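Local atomic coordinates of glycoside Hydrolase (Bacteroides uniformis, PDB entry 5TA0), a protein that probably hydrolyses agarose-derived galactan chains as a family 86 glycoside hydrolase, captured here as an engineered variant in complex with neoagarooctaose. Residues T25-L37 with T423-M435. Sequence-based numbering, arbitrary orientation. Where two conformers were deposited one is given.
Sequences THVQLNLNVKHKL and TRVETNCDNPDIM. With SO4 (sulfate ion), chain D.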
ATOM      1  N   THR A  25      -9.283 -23.973  11.381  1.00 22.70           N
ATOM      2  CA  THR A  25      -9.161 -23.501  10.022  1.00 19.96           C
ATOM      3  C   THR A  25      -8.118 -24.378   9.308  1.00 18.44           C
ATOM      4  O   THR A  25      -7.034 -24.614   9.842  1.00 19.76           O
ATOM      5  CB  THR A  25      -8.749 -22.016  10.038  1.00 19.19           C
ATOM      6  OG1 THR A  25      -9.869 -21.242  10.495  1.00 18.55           O
ATOM      7  CG2 THR A  25      -8.339 -21.547   8.678  1.00 18.84           C
ATOM      8  N   HIS A  26      -8.459 -24.847   8.113  0.50 18.44           N
ATOM      9  CA  HIS A  26      -7.540 -25.639   7.299  0.50 18.48           C
ATOM     10  C   HIS A  26      -6.791 -24.761   6.316  0.50 17.91           C
ATOM     11  O   HIS A  26      -7.388 -24.019   5.548  0.50 17.74           O
ATOM     12  CB  HIS A  26      -8.294 -26.755   6.592  0.50 19.63           C
ATOM     13  CG  HIS A  26      -9.136 -27.565   7.524  0.50 21.12           C
ATOM     14  ND1 HIS A  26     -10.502 -27.414   7.609  0.50 21.88           N
ATOM     15  CD2 HIS A  26      -8.798 -28.488   8.453  0.50 22.06           C
ATOM     16  CE1 HIS A  26     -10.975 -28.235   8.530  0.50 22.44           C
ATOM     17  NE2 HIS A  26      -9.959 -28.888   9.065  0.50 22.61           N
ATOM     18  N   VAL A  27      -5.474 -24.890   6.356  0.50 17.16           N
ATOM     19  CA  VAL A  27      -4.570 -24.038   5.618  0.50 17.70           C
ATOM     20  C   VAL A  27      -3.682 -24.967   4.778  0.50 17.35           C
ATOM     21  O   VAL A  27      -2.969 -25.803   5.333  0.50 17.40           O
ATOM     22  CB  VAL A  27      -3.755 -23.198   6.624  0.50 18.70           C
ATOM     23  CG1 VAL A  27      -2.666 -22.418   5.959  0.50 19.91           C
ATOM     24  CG2 VAL A  27      -4.660 -22.248   7.386  0.50 18.41           C
ATOM     25  N   GLN A  28      -3.755 -24.830   3.455  1.00 16.53           N
ATOM     26  CA  GLN A  28      -3.103 -25.744   2.503  1.00 17.17           C
ATOM     27  C   GLN A  28      -2.039 -25.010   1.691  1.00 16.05           C
ATOM     28  O   GLN A  28      -2.290 -23.903   1.188  1.00 15.66           O
ATOM     29  CB  GLN A  28      -4.185 -26.288   1.565  1.00 20.06           C
ATOM     30  CG  GLN A  28      -3.760 -27.334   0.554  1.00 24.99           C
ATOM     31  CD  GLN A  28      -4.951 -27.924  -0.201  1.00 28.23           C
ATOM     32  OE1 GLN A  28      -5.272 -27.493  -1.310  1.00 30.42           O
ATOM     33  NE2 GLN A  28      -5.639 -28.883   0.421  1.00 30.96           N
ATOM     34  N   LEU A  29      -0.866 -25.628   1.560  1.00 13.98           N
ATOM     35  CA  LEU A  29       0.245 -25.135   0.757  1.00 14.00           C
ATOM     36  C   LEU A  29       0.472 -26.151  -0.356  1.00 13.53           C
ATOM     37  O   LEU A  29       0.856 -27.297  -0.072  1.00 14.11           O
ATOM     38  CB  LEU A  29       1.496 -25.037   1.625  1.00 14.20           C
ATOM     39  CG  LEU A  29       2.878 -24.816   0.998  1.00 14.25           C
ATOM     40  CD1 LEU A  29       2.891 -23.610   0.098  1.00 15.08           C
ATOM     41  CD2 LEU A  29       3.942 -24.656   2.063  1.00 14.76           C
ATOM     42  N   ASN A  30       0.222 -25.766  -1.601  1.00 12.67           N
ATOM     43  CA  ASN A  30       0.490 -26.630  -2.748  1.00 13.79           C
ATOM     44  C   ASN A  30       1.784 -26.164  -3.405  1.00 12.87           C
ATOM     45  O   ASN A  30       1.767 -25.387  -4.373  1.00 12.39           O
ATOM     46  CB  ASN A  30      -0.700 -26.637  -3.712  1.00 15.73           C
ATOM     47  CG  ASN A  30      -1.950 -27.233  -3.088  1.00 18.25           C
ATOM     48  OD1 ASN A  30      -1.889 -28.287  -2.468  1.00 24.26           O
ATOM     49  ND2 ASN A  30      -3.067 -26.541  -3.196  1.00 20.12           N
ATOM     50  N   LEU A  31       2.921 -26.625  -2.870  1.00 12.40           N
ATOM     51  CA  LEU A  31       4.217 -26.010  -3.191  1.00 13.17           C
ATOM     52  C   LEU A  31       4.779 -26.381  -4.573  1.00 12.48           C
ATOM     53  O   LEU A  31       5.793 -25.838  -4.965  1.00 12.68           O
ATOM     54  CB  LEU A  31       5.254 -26.181  -2.062  1.00 13.64           C
ATOM     55  CG  LEU A  31       5.413 -27.574  -1.432  1.00 14.13           C
ATOM     56  CD1 LEU A  31       5.748 -28.637  -2.481  1.00 14.92           C
ATOM     57  CD2 LEU A  31       6.464 -27.614  -0.336  1.00 15.02           C
ATOM     58  N   ASN A  32       4.098 -27.261  -5.304  1.00 12.46           N
ATOM     59  CA  ASN A  32       4.442 -27.559  -6.703  1.00 12.73           C
ATOM     60  C   ASN A  32       3.623 -26.781  -7.732  1.00 12.32           C
ATOM     61  O   ASN A  32       3.846 -26.946  -8.926  1.00 12.45           O
ATOM     62  CB  ASN A  32       4.274 -29.058  -6.968  1.00 13.47           C
ATOM     63  CG  ASN A  32       2.828 -29.493  -6.901  1.00 13.94           C
ATOM     64  OD1 ASN A  32       2.122 -29.204  -5.922  1.00 15.47           O
ATOM     65  ND2 ASN A  32       2.366 -30.201  -7.923  1.00 15.91           N
ATOM     66  N   VAL A  33       2.715 -25.922  -7.265  1.00 11.24           N
ATOM     67  CA  VAL A  33       1.780 -25.187  -8.137  1.00 11.08           C
ATOM     68  C   VAL A  33       2.122 -23.707  -8.130  1.00 10.29           C
ATOM     69  O   VAL A  33       1.843 -23.025  -7.134  1.00 10.52           O
ATOM     70  CB  VAL A  33       0.309 -25.404  -7.710  1.00 11.17           C
ATOM     71  CG1 VAL A  33      -0.651 -24.697  -8.664  1.00 11.74           C
ATOM     72  CG2 VAL A  33       0.008 -26.899  -7.608  1.00 11.59           C
ATOM     73  N   LYS A  34       2.728 -23.230  -9.205  1.00 10.40           N
ATOM     74  CA  LYS A  34       3.027 -21.807  -9.345  1.00 10.80           C
ATOM     75  C   LYS A  34       1.742 -20.997  -9.375  1.00 10.53           C
ATOM     76  O   LYS A  34       0.778 -21.385 -10.019  1.00 10.77           O
ATOM     77  CB  LYS A  34       3.807 -21.578 -10.634  1.00 11.61           C
ATOM     78  CG  LYS A  34       4.359 -20.166 -10.810  1.00 12.60           C
ATOM     79  CD  LYS A  34       5.383 -20.104 -11.934  1.00 14.20           C
ATOM     80  CE  LYS A  34       4.799 -20.414 -13.285  1.00 15.72           C
ATOM     81  NZ  LYS A  34       5.909 -20.561 -14.277  1.00 16.68           N
ATOM     82  N   HIS A  35       1.722 -19.863  -8.665  1.00 10.14           N
ATOM     83  CA  HIS A  35       0.603 -18.901  -8.757  1.00  9.59           C
ATOM     84  C   HIS A  35       1.074 -17.714  -9.590  1.00  9.55           C
ATOM     85  O   HIS A  35       1.842 -16.887  -9.113  1.00  9.94           O
ATOM     86  CB  HIS A  35       0.177 -18.472  -7.355  1.00  9.37           C
ATOM     87  CG  HIS A  35      -1.019 -17.550  -7.323  1.00  9.63           C
ATOM     88  ND1 HIS A  35      -1.735 -17.334  -6.166  1.00 10.03           N
ATOM     89  CD2 HIS A  35      -1.633 -16.808  -8.284  1.00  9.65           C
ATOM     90  CE1 HIS A  35      -2.717 -16.492  -6.408  1.00  9.56           C
ATOM     91  NE2 HIS A  35      -2.680 -16.151  -7.681  1.00 10.09           N
ATOM     92  N   LYS A  36       0.618 -17.663 -10.836  0.50  9.59           N
ATOM     93  CA  LYS A  36       0.960 -16.603 -11.785  0.50  9.94           C
ATOM     94  C   LYS A  36      -0.168 -15.582 -11.810  0.50 10.01           C
ATOM     95  O   LYS A  36      -1.346 -15.949 -11.787  0.50  9.46           O
ATOM     96  CB  LYS A  36       1.152 -17.193 -13.191  0.50 10.79           C
ATOM     97  CG  LYS A  36       1.658 -16.192 -14.218  0.50 11.68           C
ATOM     98  CD  LYS A  36       2.181 -16.869 -15.478  0.50 12.69           C
ATOM     99  CE  LYS A  36       1.078 -17.642 -16.170  0.50 13.72           C
ATOM    100  NZ  LYS A  36       1.554 -18.089 -17.502  0.50 14.40           N
ATOM    101  N   LEU A  37       0.199 -14.310 -11.871  1.00  9.59           N
ATOM    102  CA  LEU A  37      -0.780 -13.215 -11.946  1.00 10.32           C
ATOM    103  C   LEU A  37      -0.213 -12.207 -12.905  1.00 10.94           C
ATOM    104  O   LEU A  37       0.791 -11.575 -12.625  1.00 10.84           O
ATOM    105  CB  LEU A  37      -1.005 -12.639 -10.551  1.00 11.20           C
ATOM    106  CG  LEU A  37      -1.965 -11.460 -10.418  1.00 11.98           C
ATOM    107  CD1 LEU A  37      -3.360 -11.754 -10.951  1.00 11.94           C
ATOM    108  CD2 LEU A  37      -2.043 -10.996  -8.971  1.00 12.65           C
ATOM    109  N   THR A 423       9.482 -17.981  -5.988  1.00  9.10           N
ATOM    110  CA  THR A 423       8.357 -18.150  -6.909  1.00  9.27           C
ATOM    111  C   THR A 423       7.095 -18.395  -6.092  1.00  8.85           C
ATOM    112  O   THR A 423       7.072 -19.262  -5.193  1.00  9.66           O
ATOM    113  CB  THR A 423       8.606 -19.348  -7.851  1.00  9.64           C
ATOM    114  OG1 THR A 423       9.762 -19.065  -8.653  1.00 11.01           O
ATOM    115  CG2 THR A 423       7.420 -19.636  -8.712  1.00  9.82           C
ATOM    116  N   ARG A 424       6.042 -17.624  -6.374  1.00  8.57           N
ATOM    117  CA  ARG A 424       4.797 -17.760  -5.652  1.00  8.58           C
ATOM    118  C   ARG A 424       4.140 -19.091  -5.972  1.00  8.63           C
ATOM    119  O   ARG A 424       4.082 -19.485  -7.150  1.00  8.65           O
ATOM    120  CB  ARG A 424       3.846 -16.632  -6.028  1.00  8.61           C
ATOM    121  CG  ARG A 424       2.660 -16.447  -5.094  1.00  8.48           C
ATOM    122  CD  ARG A 424       1.819 -15.264  -5.533  1.00  8.85           C
ATOM    123  NE  ARG A 424       0.689 -15.032  -4.654  1.00  8.84           N
ATOM    124  CZ  ARG A 424      -0.418 -14.383  -5.012  1.00  8.82           C
ATOM    125  NH1 ARG A 424      -0.558 -13.905  -6.248  1.00  9.59           N
ATOM    126  NH2 ARG A 424      -1.414 -14.253  -4.145  1.00  9.56           N
ATOM    127  N   VAL A 425       3.593 -19.736  -4.947  1.00  8.57           N
ATOM    128  CA  VAL A 425       2.885 -20.992  -5.111  1.00  9.27           C
ATOM    129  C   VAL A 425       1.527 -20.912  -4.461  1.00 10.05           C
ATOM    130  O   VAL A 425       1.271 -20.061  -3.581  1.00  9.96           O
ATOM    131  CB  VAL A 425       3.700 -22.224  -4.619  1.00  9.73           C
ATOM    132  CG1 VAL A 425       4.918 -22.416  -5.492  1.00  9.61           C
ATOM    133  CG2 VAL A 425       4.074 -22.085  -3.135  1.00 10.12           C
ATOM    134  N   GLU A 426       0.640 -21.792  -4.884  1.00 10.92           N
ATOM    135  CA  GLU A 426      -0.734 -21.762  -4.414  1.00 12.28           C
ATOM    136  C   GLU A 426      -0.905 -22.107  -2.942  1.00 12.21           C
ATOM    137  O   GLU A 426      -0.340 -23.087  -2.453  1.00 11.26           O
ATOM    138  CB  GLU A 426      -1.592 -22.717  -5.227  1.00 15.30           C
ATOM    139  CG  GLU A 426      -3.055 -22.540  -4.891  1.00 19.27           C
ATOM    140  CD  GLU A 426      -3.935 -23.697  -5.231  1.00 24.14           C
ATOM    141  OE1 GLU A 426      -3.466 -24.805  -5.549  1.00 27.25           O
ATOM    142  OE2 GLU A 426      -5.156 -23.449  -5.154  1.00 29.31           O
ATOM    143  N   THR A 427      -1.734 -21.317  -2.265  1.00 11.73           N
ATOM    144  CA  THR A 427      -2.204 -21.621  -0.919  1.00 12.69           C
ATOM    145  C   THR A 427      -3.709 -21.452  -0.889  1.00 13.51           C
ATOM    146  O   THR A 427      -4.261 -20.674  -1.653  1.00 14.15           O
ATOM    147  CB  THR A 427      -1.581 -20.708   0.149  1.00 12.91           C
ATOM    148  OG1 THR A 427      -1.896 -19.332  -0.143  1.00 13.07           O
ATOM    149  CG2 THR A 427      -0.092 -20.911   0.228  1.00 13.16           C
ATOM    150  N   ASN A 428      -4.355 -22.119   0.076  0.50 14.08           N
ATOM    151  CA  ASN A 428      -5.820 -22.046   0.307  0.50 15.48           C
ATOM    152  C   ASN A 428      -6.085 -22.039   1.799  0.50 15.17           C
ATOM    153  O   ASN A 428      -5.526 -22.891   2.483  0.50 13.69           O
ATOM    154  CB  ASN A 428      -6.524 -23.286  -0.259  0.50 17.07           C
ATOM    155  CG  ASN A 428      -6.298 -23.470  -1.745  0.50 19.08           C
ATOM    156  OD1 ASN A 428      -6.719 -22.648  -2.555  0.50 22.15           O
ATOM    157  ND2 ASN A 428      -5.645 -24.555  -2.107  0.50 20.80           N
ATOM    158  N   CYS A 429      -6.921 -21.119   2.320  0.58 16.26           N
ATOM    159  CA  CYS A 429      -7.229 -21.150   3.739  0.58 17.29           C
ATOM    160  C   CYS A 429      -8.733 -20.930   3.852  0.58 18.61           C
ATOM    161  O   CYS A 429      -9.200 -19.867   3.482  0.58 19.55           O
ATOM    162  CB  CYS A 429      -6.279 -20.165   4.464  0.58 17.15           C
ATOM    163  SG  CYS A 429      -4.532 -20.616   4.132  0.58 17.66           S
ATOM    164  N   ASP A 430      -9.485 -21.937   4.356  1.00 19.59           N
ATOM    165  CA  ASP A 430     -10.958 -21.967   4.316  1.00 19.54           C
ATOM    166  C   ASP A 430     -11.665 -21.062   5.340  1.00 19.19           C
ATOM    167  O   ASP A 430     -12.789 -21.338   5.749  1.00 21.82           O
ATOM    168  CB  ASP A 430     -11.487 -23.428   4.401  1.00 21.53           C
ATOM    169  CG  ASP A 430     -11.214 -24.100   5.746  1.00 23.19           C
ATOM    170  OD1 ASP A 430     -11.685 -25.250   5.953  1.00 24.70           O
ATOM    171  OD2 ASP A 430     -10.514 -23.520   6.605  1.00 22.15           O
ATOM    172  N   ASN A 431     -11.025 -19.958   5.697  1.00 16.67           N
ATOM    173  CA  ASN A 431     -11.564 -18.968   6.613  1.00 15.25           C
ATOM    174  C   ASN A 431     -11.222 -17.618   6.005  1.00 14.97           C
ATOM    175  O   ASN A 431     -10.036 -17.328   5.837  1.00 13.84           O
ATOM    176  CB  ASN A 431     -10.881 -19.140   7.969  1.00 15.18           C
ATOM    177  CG  ASN A 431     -11.353 -18.148   9.004  1.00 15.30           C
ATOM    178  OD1 ASN A 431     -11.960 -17.121   8.675  1.00 15.28           O
ATOM    179  ND2 ASN A 431     -11.077 -18.456  10.270  1.00 15.99           N
ATOM    180  N   PRO A 432     -12.224 -16.800   5.667  1.00 16.00           N
ATOM    181  CA  PRO A 432     -11.884 -15.517   5.020  1.00 16.17           C
ATOM    182  C   PRO A 432     -11.124 -14.545   5.924  1.00 15.57           C
ATOM    183  O   PRO A 432     -10.520 -13.602   5.412  1.00 14.93           O
ATOM    184  CB  PRO A 432     -13.231 -14.952   4.580  1.00 18.09           C
ATOM    185  CG  PRO A 432     -14.242 -15.690   5.341  1.00 18.03           C
ATOM    186  CD  PRO A 432     -13.686 -17.014   5.735  1.00 16.61           C
ATOM    187  N   ASP A 433     -11.123 -14.770   7.237  1.00 14.01           N
ATOM    188  CA  ASP A 433     -10.310 -13.972   8.163  1.00 13.77           C
ATOM    189  C   ASP A 433      -8.849 -14.407   8.244  1.00 12.84           C
ATOM    190  O   ASP A 433      -8.068 -13.765   8.938  1.00 12.74           O
ATOM    191  CB  ASP A 433     -10.915 -13.973   9.567  1.00 14.44           C
ATOM    192  CG  ASP A 433     -12.225 -13.261   9.616  1.00 16.07           C
ATOM    193  OD1 ASP A 433     -12.362 -12.172   9.038  1.00 16.19           O
ATOM    194  OD2 ASP A 433     -13.160 -13.798  10.223  1.00 20.58           O
ATOM    195  N   ILE A 434      -8.473 -15.486   7.547  1.00 11.49           N
ATOM    196  CA  ILE A 434      -7.091 -15.954   7.503  1.00 11.80           C
ATOM    197  C   ILE A 434      -6.561 -15.767   6.092  1.00 12.09           C
ATOM    198  O   ILE A 434      -7.101 -16.351   5.147  1.00 15.23           O
ATOM    199  CB  ILE A 434      -6.994 -17.433   7.940  1.00 12.20           C
ATOM    200  CG1 ILE A 434      -7.478 -17.570   9.388  1.00 12.50           C
ATOM    201  CG2 ILE A 434      -5.583 -17.958   7.740  1.00 13.00           C
ATOM    202  CD1 ILE A 434      -6.548 -16.986  10.423  1.00 13.12           C
ATOM    203  N   MET A 435      -5.520 -14.950   5.951  1.00  9.82           N
ATOM    204  CA  MET A 435      -4.893 -14.757   4.642  1.00  9.64           C
ATOM    205  C   MET A 435      -3.617 -15.562   4.587  1.00  9.46           C
ATOM    206  O   MET A 435      -2.911 -15.688   5.585  1.00  9.79           O
ATOM    207  CB  MET A 435      -4.604 -13.274   4.417  1.00  9.62           C
ATOM    208  CG  MET A 435      -5.856 -12.431   4.372  1.00  9.58           C
ATOM    209  SD  MET A 435      -5.594 -10.717   3.893  1.00  9.93           S
ATOM    210  CE  MET A 435      -4.718 -10.111   5.350  1.00  9.80           C
TER
HETATM  211  S   SO4 D 701       3.701 -21.296 -17.327  1.00 24.10           S
HETATM  212  O1  SO4 D 701       4.612 -21.936 -18.283  1.00 29.76           O
HETATM  213  O2  SO4 D 701       2.416 -22.008 -17.305  1.00 31.08           O
HETATM  214  O3  SO4 D 701       4.274 -21.449 -15.988  1.00 30.23           O
HETATM  215  O4  SO4 D 701       3.573 -19.916 -17.751  1.00 31.06           O
HETATM  216  O   HOH W   1       1.586 -14.086  -8.555  1.00 12.31           O
HETATM  217  O   HOH W   2      -2.470 -18.659  -3.863  1.00 16.22           O
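The guanidinium of R424 lies flat on one face of the H35 imidazole, centres 3.6 Å apart and planes at 14°, with NH1 over the middle of the ring. The R424 chain runs extended from CG to NE, its CG anti to the backbone N (chi1 -165°), which carries the charged group along H35 as far as the ring. Both groups are held from outside: NE of R424 makes a salt bridge to D437, and NE2 of H35 is hydrogen-bonded to E527. Water 1 joins R424 NH1 to the carbonyl of H35, while water 2 links H35 ND1 to the backbone N of T427. Were R424 an alanine, H35 would probably lose the group stacked on this face, and D437 its charged mate. Beyond the stack, N-terminal strand 25-30 pairs antiparallel with strand 423-429 in the sheet that runs into the porphyranase-type β-sandwich region. Packing is close on the face of V27, L29, T427 and C429, where L29 CD1 meets V425 CG2 at 3.8 Å and C429 forms a disulfide with C436. The opposite face is polar: N30 ND2 donates to Q28 OE1 and, from above the carboxylate plane, to E426 OE1 at 3.0 Å, and E426 also bridges to R647. On the solvent side D430 grips H26 twice, OD2 taking the backbone N and OD1 taking ND1 in the ring plane at 3.0 Å. Buried T25 OG1 accepts from N431 ND2 in its amide plane. After the N30-V33 type I turn, E426 N bonds V33 O and H35 N bonds R424 O (both 2.8 Å), and strand 34-37 edges a separate five-stranded sheet beside 523-538. The contact thus joins two β-sheets through backbone bonds and a buried arginine-histidine stack; the arginine's charge is probably offset mainly by D437, while E527 orients H35.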